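Local coordinates for centrosomal protein of 104 kDa (Homo sapiens, PDB 5LPH) that is required for ciliogenesis and for structural integrity at the ciliary tip, and interacts with tubulin, probably through its TOG domain, at residues A[84-92]-A[119-129]. Sequence-based numbering, arbitrary orientation.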
ATOM      1  N   GLU A  84     -24.559   0.797  12.186  1.00 81.28           N
ATOM      2  CA  GLU A  84     -23.600   0.172  13.102  1.00 81.19           C
ATOM      3  C   GLU A  84     -23.325  -1.298  12.777  1.00 76.07           C
ATOM      4  O   GLU A  84     -22.193  -1.755  12.941  1.00 73.43           O
ATOM      5  CB  GLU A  84     -24.037   0.332  14.565  1.00 83.79           C
ATOM      6  CG  GLU A  84     -23.848   1.744  15.105  1.00 87.23           C
ATOM      7  CD  GLU A  84     -22.383   2.159  15.195  1.00 89.06           C
ATOM      8  OE1 GLU A  84     -21.598   1.454  15.868  1.00 88.81           O
ATOM      9  OE2 GLU A  84     -22.016   3.192  14.590  1.00 91.02           O
ATOM     10  N   ASP A  85     -24.340  -2.023  12.304  1.00 70.20           N
ATOM     11  CA  ASP A  85     -24.152  -3.404  11.837  1.00 69.54           C
ATOM     12  C   ASP A  85     -23.309  -3.436  10.552  1.00 65.18           C
ATOM     13  O   ASP A  85     -22.413  -4.274  10.412  1.00 63.21           O
ATOM     14  CB  ASP A  85     -25.503  -4.104  11.603  1.00 70.74           C
ATOM     15  CG  ASP A  85     -26.340  -4.242  12.881  1.00 73.41           C
ATOM     16  OD1 ASP A  85     -25.786  -4.137  14.003  1.00 74.24           O
ATOM     17  OD2 ASP A  85     -27.566  -4.466  12.757  1.00 74.11           O
ATOM     18  N   LEU A  86     -23.593  -2.515   9.630  1.00 61.85           N
ATOM     19  CA  LEU A  86     -22.817  -2.392   8.394  1.00 59.90           C
ATOM     20  C   LEU A  86     -21.353  -2.054   8.659  1.00 60.18           C
ATOM     21  O   LEU A  86     -20.471  -2.610   8.002  1.00 60.13           O
ATOM     22  CB  LEU A  86     -23.429  -1.350   7.452  1.00 59.96           C
ATOM     23  CG  LEU A  86     -24.798  -1.716   6.877  1.00 60.72           C
ATOM     24  CD1 LEU A  86     -25.477  -0.486   6.292  1.00 61.26           C
ATOM     25  CD2 LEU A  86     -24.676  -2.813   5.830  1.00 61.32           C
ATOM     26  N   LYS A  87     -21.101  -1.163   9.619  1.00 59.10           N
ATOM     27  CA  LYS A  87     -19.731  -0.802  10.002  1.00 59.19           C
ATOM     28  C   LYS A  87     -19.001  -1.937  10.723  1.00 57.47           C
ATOM     29  O   LYS A  87     -17.841  -2.197  10.427  1.00 58.51           O
ATOM     30  CB  LYS A  87     -19.704   0.460  10.866  1.00 61.59           C
ATOM     31  CG  LYS A  87     -20.020   1.740  10.112  1.00 64.11           C
ATOM     32  CD  LYS A  87     -20.106   2.924  11.063  1.00 66.26           C
ATOM     33  CE  LYS A  87     -20.623   4.166  10.355  1.00 69.87           C
ATOM     34  NZ  LYS A  87     -20.635   5.361  11.245  1.00 71.31           N
ATOM     35  N   ASN A  88     -19.668  -2.600  11.668  1.00 54.55           N
ATOM     36  CA  ASN A  88     -19.071  -3.754  12.362  1.00 53.46           C
ATOM     37  C   ASN A  88     -18.667  -4.857  11.386  1.00 49.38           C
ATOM     38  O   ASN A  88     -17.573  -5.412  11.481  1.00 43.35           O
ATOM     39  CB  ASN A  88     -20.037  -4.348  13.400  1.00 56.13           C
ATOM     40  CG  ASN A  88     -20.222  -3.461  14.614  1.00 57.72           C
ATOM     41  OD1 ASN A  88     -19.358  -2.648  14.945  1.00 61.48           O
ATOM     42  ND2 ASN A  88     -21.356  -3.619  15.288  1.00 58.43           N
ATOM     43  N   THR A  89     -19.568  -5.161  10.457  1.00 47.46           N
ATOM     44  CA  THR A  89     -19.324  -6.164   9.429  1.00 49.06           C
ATOM     45  C   THR A  89     -18.141  -5.780   8.529  1.00 48.01           C
ATOM     46  O   THR A  89     -17.318  -6.632   8.180  1.00 45.40           O
ATOM     47  CB  THR A  89     -20.603  -6.411   8.607  1.00 50.96           C
ATOM     48  OG1 THR A  89     -21.621  -6.928   9.472  1.00 53.99           O
ATOM     49  CG2 THR A  89     -20.360  -7.410   7.522  1.00 51.67           C
ATOM     50  N   LEU A  90     -18.062  -4.501   8.170  1.00 48.63           N
ATOM     51  CA  LEU A  90     -16.926  -3.968   7.420  1.00 46.44           C
ATOM     52  C   LEU A  90     -15.614  -4.121   8.187  1.00 45.81           C
ATOM     53  O   LEU A  90     -14.620  -4.554   7.604  1.00 45.65           O
ATOM     54  CB  LEU A  90     -17.163  -2.502   7.050  1.00 45.56           C
ATOM     55  CG  LEU A  90     -16.070  -1.799   6.233  1.00 45.63           C
ATOM     56  CD1 LEU A  90     -16.688  -0.800   5.270  1.00 47.09           C
ATOM     57  CD2 LEU A  90     -15.043  -1.098   7.113  1.00 45.83           C
ATOM     58  N   ARG A  91     -15.619  -3.771   9.477  1.00 45.76           N
ATOM     59  CA  ARG A  91     -14.402  -3.830  10.307  0.50 45.98           C
ATOM     60  C   ARG A  91     -13.916  -5.263  10.546  1.00 45.24           C
ATOM     61  O   ARG A  91     -12.709  -5.518  10.586  1.00 43.55           O
ATOM     62  CB  ARG A  91     -14.601  -3.085  11.642  0.50 46.85           C
ATOM     63  CG  ARG A  91     -14.658  -1.569  11.467  0.50 48.36           C
ATOM     64  CD  ARG A  91     -14.735  -0.745  12.743  0.50 49.35           C
ATOM     65  NE  ARG A  91     -15.135   0.625  12.401  0.50 50.37           N
ATOM     66  CZ  ARG A  91     -14.315   1.673  12.371  0.50 49.34           C
ATOM     67  NH1 ARG A  91     -14.779   2.864  12.021  0.50 49.21           N
ATOM     68  NH2 ARG A  91     -13.040   1.539  12.703  0.50 48.50           N
ATOM     69  N   ALA A  92     -14.856  -6.193  10.698  1.00 43.95           N
ATOM     70  CA  ALA A  92     -14.524  -7.609  10.860  1.00 42.16           C
ATOM     71  C   ALA A  92     -13.971  -8.199   9.561  1.00 41.31           C
ATOM     72  O   ALA A  92     -13.036  -9.000   9.585  1.00 39.40           O
ATOM     73  CB  ALA A  92     -15.747  -8.386  11.301  1.00 41.35           C
ATOM     74  N   ILE A 119     -15.223  -4.030  -1.129  1.00 51.35           N
ATOM     75  CA  ILE A 119     -15.568  -3.246   0.068  1.00 50.82           C
ATOM     76  C   ILE A 119     -15.416  -1.736  -0.183  1.00 51.45           C
ATOM     77  O   ILE A 119     -16.315  -0.960   0.140  1.00 50.44           O
ATOM     78  CB  ILE A 119     -14.735  -3.674   1.307  1.00 49.68           C
ATOM     79  CG1 ILE A 119     -15.152  -5.074   1.768  1.00 50.93           C
ATOM     80  CG2 ILE A 119     -14.930  -2.704   2.469  1.00 49.88           C
ATOM     81  CD1 ILE A 119     -14.131  -5.766   2.644  1.00 51.09           C
ATOM     82  N   ILE A 120     -14.282  -1.332  -0.750  1.00 52.07           N
ATOM     83  CA  ILE A 120     -14.005   0.087  -0.999  1.00 52.56           C
ATOM     84  C   ILE A 120     -14.878   0.661  -2.127  1.00 53.13           C
ATOM     85  O   ILE A 120     -15.405   1.756  -1.988  1.00 52.19           O
ATOM     86  CB  ILE A 120     -12.503   0.337  -1.292  1.00 52.18           C
ATOM     87  CG1 ILE A 120     -11.655  -0.009  -0.061  1.00 51.09           C
ATOM     88  CG2 ILE A 120     -12.261   1.791  -1.703  1.00 52.42           C
ATOM     89  CD1 ILE A 120     -10.185  -0.229  -0.359  1.00 51.82           C
ATOM     90  N   THR A 121     -15.024  -0.087  -3.221  1.00 54.77           N
ATOM     91  CA  THR A 121     -15.626   0.408  -4.473  1.00 55.87           C
ATOM     92  C   THR A 121     -17.130   0.141  -4.635  1.00 57.84           C
ATOM     93  O   THR A 121     -17.785   0.816  -5.431  1.00 59.70           O
ATOM     94  CB  THR A 121     -14.815  -0.190  -5.669  1.00 54.80           C
ATOM     95  OG1 THR A 121     -13.479   0.315  -5.604  1.00 56.06           O
ATOM     96  CG2 THR A 121     -15.378   0.075  -7.091  1.00 55.84           C
ATOM     97  N   GLN A 122     -17.681  -0.825  -3.899  1.00 60.86           N
ATOM     98  CA  GLN A 122     -19.094  -1.210  -4.060  1.00 62.32           C
ATOM     99  C   GLN A 122     -19.917  -1.109  -2.773  1.00 61.14           C
ATOM    100  O   GLN A 122     -20.976  -0.488  -2.771  1.00 64.51           O
ATOM    101  CB  GLN A 122     -19.195  -2.622  -4.644  1.00 66.16           C
ATOM    102  CG  GLN A 122     -18.364  -2.827  -5.907  1.00 70.40           C
ATOM    103  CD  GLN A 122     -18.666  -4.143  -6.604  1.00 75.41           C
ATOM    104  OE1 GLN A 122     -17.816  -5.038  -6.668  1.00 80.38           O
ATOM    105  NE2 GLN A 122     -19.885  -4.274  -7.116  1.00 78.04           N
ATOM    106  N   TYR A 123     -19.432  -1.724  -1.696  1.00 58.16           N
ATOM    107  CA  TYR A 123     -20.146  -1.775  -0.412  1.00 54.93           C
ATOM    108  C   TYR A 123     -20.280  -0.400   0.233  1.00 55.12           C
ATOM    109  O   TYR A 123     -21.375  -0.007   0.631  1.00 54.74           O
ATOM    110  CB  TYR A 123     -19.405  -2.723   0.533  1.00 51.42           C
ATOM    111  CG  TYR A 123     -20.015  -2.975   1.902  1.00 49.53           C
ATOM    112  CD1 TYR A 123     -20.953  -3.992   2.100  1.00 48.47           C
ATOM    113  CD2 TYR A 123     -19.593  -2.251   3.016  1.00 48.18           C
ATOM    114  CE1 TYR A 123     -21.477  -4.253   3.360  1.00 47.21           C
ATOM    115  CE2 TYR A 123     -20.110  -2.506   4.277  1.00 48.63           C
ATOM    116  CZ  TYR A 123     -21.051  -3.506   4.445  1.00 47.72           C
ATOM    117  OH  TYR A 123     -21.553  -3.752   5.706  1.00 49.25           O
ATOM    118  N   ILE A 124     -19.165   0.315   0.353  1.00 56.98           N
ATOM    119  CA  ILE A 124     -19.164   1.644   0.985  1.00 58.58           C
ATOM    120  C   ILE A 124     -20.098   2.653   0.273  1.00 62.24           C
ATOM    121  O   ILE A 124     -20.938   3.260   0.938  1.00 63.89           O
ATOM    122  CB  ILE A 124     -17.725   2.190   1.188  1.00 56.20           C
ATOM    123  CG1 ILE A 124     -17.080   1.471   2.384  1.00 54.51           C
ATOM    124  CG2 ILE A 124     -17.725   3.704   1.409  1.00 55.69           C
ATOM    125  CD1 ILE A 124     -15.592   1.713   2.554  1.00 54.07           C
ATOM    126  N   PRO A 125     -19.956   2.832  -1.061  1.00 66.26           N
ATOM    127  CA  PRO A 125     -20.907   3.698  -1.792  1.00 67.30           C
ATOM    128  C   PRO A 125     -22.368   3.212  -1.833  1.00 67.38           C
ATOM    129  O   PRO A 125     -23.276   4.045  -1.845  1.00 69.09           O
ATOM    130  CB  PRO A 125     -20.315   3.774  -3.210  1.00 66.77           C
ATOM    131  CG  PRO A 125     -19.301   2.687  -3.289  1.00 67.32           C
ATOM    132  CD  PRO A 125     -18.791   2.486  -1.897  1.00 66.16           C
ATOM    133  N   LYS A 126     -22.593   1.898  -1.847  1.00 67.69           N
ATOM    134  CA  LYS A 126     -23.957   1.335  -1.797  1.00 68.27           C
ATOM    135  C   LYS A 126     -24.725   1.756  -0.544  1.00 68.82           C
ATOM    136  O   LYS A 126     -25.898   2.110  -0.626  1.00 66.96           O
ATOM    137  CB  LYS A 126     -23.914  -0.197  -1.886  1.00 69.60           C
ATOM    138  CG  LYS A 126     -25.248  -0.913  -1.687  1.00 70.10           C
ATOM    139  CD  LYS A 126     -25.265  -2.249  -2.418  1.00 70.58           C
ATOM    140  CE  LYS A 126     -26.571  -3.002  -2.230  1.00 70.78           C
ATOM    141  NZ  LYS A 126     -26.477  -4.040  -1.170  1.00 70.51           N
ATOM    142  N   HIS A 127     -24.054   1.717   0.605  1.00 68.84           N
ATOM    143  CA  HIS A 127     -24.676   2.037   1.892  1.00 68.12           C
ATOM    144  C   HIS A 127     -24.390   3.467   2.366  1.00 69.35           C
ATOM    145  O   HIS A 127     -24.727   3.816   3.501  1.00 67.32           O
ATOM    146  CB  HIS A 127     -24.233   1.018   2.945  1.00 67.29           C
ATOM    147  CG  HIS A 127     -24.615  -0.389   2.615  1.00 67.45           C
ATOM    148  ND1 HIS A 127     -25.916  -0.837   2.668  1.00 67.44           N
ATOM    149  CD2 HIS A 127     -23.869  -1.449   2.226  1.00 69.40           C
ATOM    150  CE1 HIS A 127     -25.956  -2.112   2.325  1.00 68.59           C
ATOM    151  NE2 HIS A 127     -24.726  -2.509   2.052  1.00 69.42           N
ATOM    152  N   LYS A 128     -23.771   4.279   1.501  1.00 69.77           N
ATOM    153  CA  LYS A 128     -23.470   5.687   1.773  1.00 70.32           C
ATOM    154  C   LYS A 128     -22.709   5.882   3.088  1.00 68.46           C
ATOM    155  O   LYS A 128     -23.059   6.741   3.904  1.00 66.15           O
ATOM    156  CB  LYS A 128     -24.755   6.521   1.745  1.00 73.20           C
ATOM    157  CG  LYS A 128     -25.584   6.346   0.477  1.00 77.52           C
ATOM    158  CD  LYS A 128     -26.614   7.468   0.329  1.00 81.71           C
ATOM    159  CE  LYS A 128     -27.944   7.031  -0.294  1.00 84.05           C
ATOM    160  NZ  LYS A 128     -28.098   7.441  -1.728  1.00 85.74           N
ATOM    161  N   LEU A 129     -21.674   5.066   3.288  1.00 65.85           N
ATOM    162  CA  LEU A 129     -20.830   5.157   4.481  1.00 64.53           C
ATOM    163  C   LEU A 129     -19.801   6.263   4.280  1.00 62.29           C
ATOM    164  O   LEU A 129     -19.567   6.717   3.159  1.00 58.45           O
ATOM    165  CB  LEU A 129     -20.151   3.813   4.817  1.00 66.45           C
ATOM    166  CG  LEU A 129     -20.972   2.766   5.610  1.00 68.72           C
ATOM    167  CD1 LEU A 129     -22.367   2.686   5.026  1.00 69.14           C
ATOM    168  CD2 LEU A 129     -20.388   1.360   5.789  1.00 69.74           C
TER
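The phenol of Tyr-123 reaches across to helix 84-92 and donates from OH to the main-chain O of Leu-86 at 2.8 Å. That oxygen lies at the ring edge, and the hydroxyl approaches it at a C=O...donor angle of 110°. Leu-86 O also accepts from Leu-90 N, so the tyrosine adds a second bond to a carbonyl already used within the helix. With CG anti to the backbone N (chi1 -177°), the ring extends toward this carbonyl.

A CH-pi contact lies alongside: Leu-86 CD2 sits 3.7 Å from the centroid of the His-127 imidazole, 6° off its normal, while Lys-126 CG lies over the opposite face. His-127 ND1, buried here, has no polar partner in the model.

Apolar packing centres on Leu-90, whose CD1 meets Ile-124 CG1 at 3.7 Å and Ile-119 CG2 at 3.8 Å. Leu-129, whose N closes the Schellman motif by bonding to Ile-124 O, brings CD2 to 4.4 Å from Leu-86 CB.

Helices 84-92 and 119-126 run antiparallel, their axes 11.8 Å apart, as consecutive helices do in the HEAT-type solenoid of a TOG domain. Leu-74 of helix 60-76 touches Thr-89, Ile-119 and Tyr-123; helix 131-147 packs against Ile-119 and Ile-124.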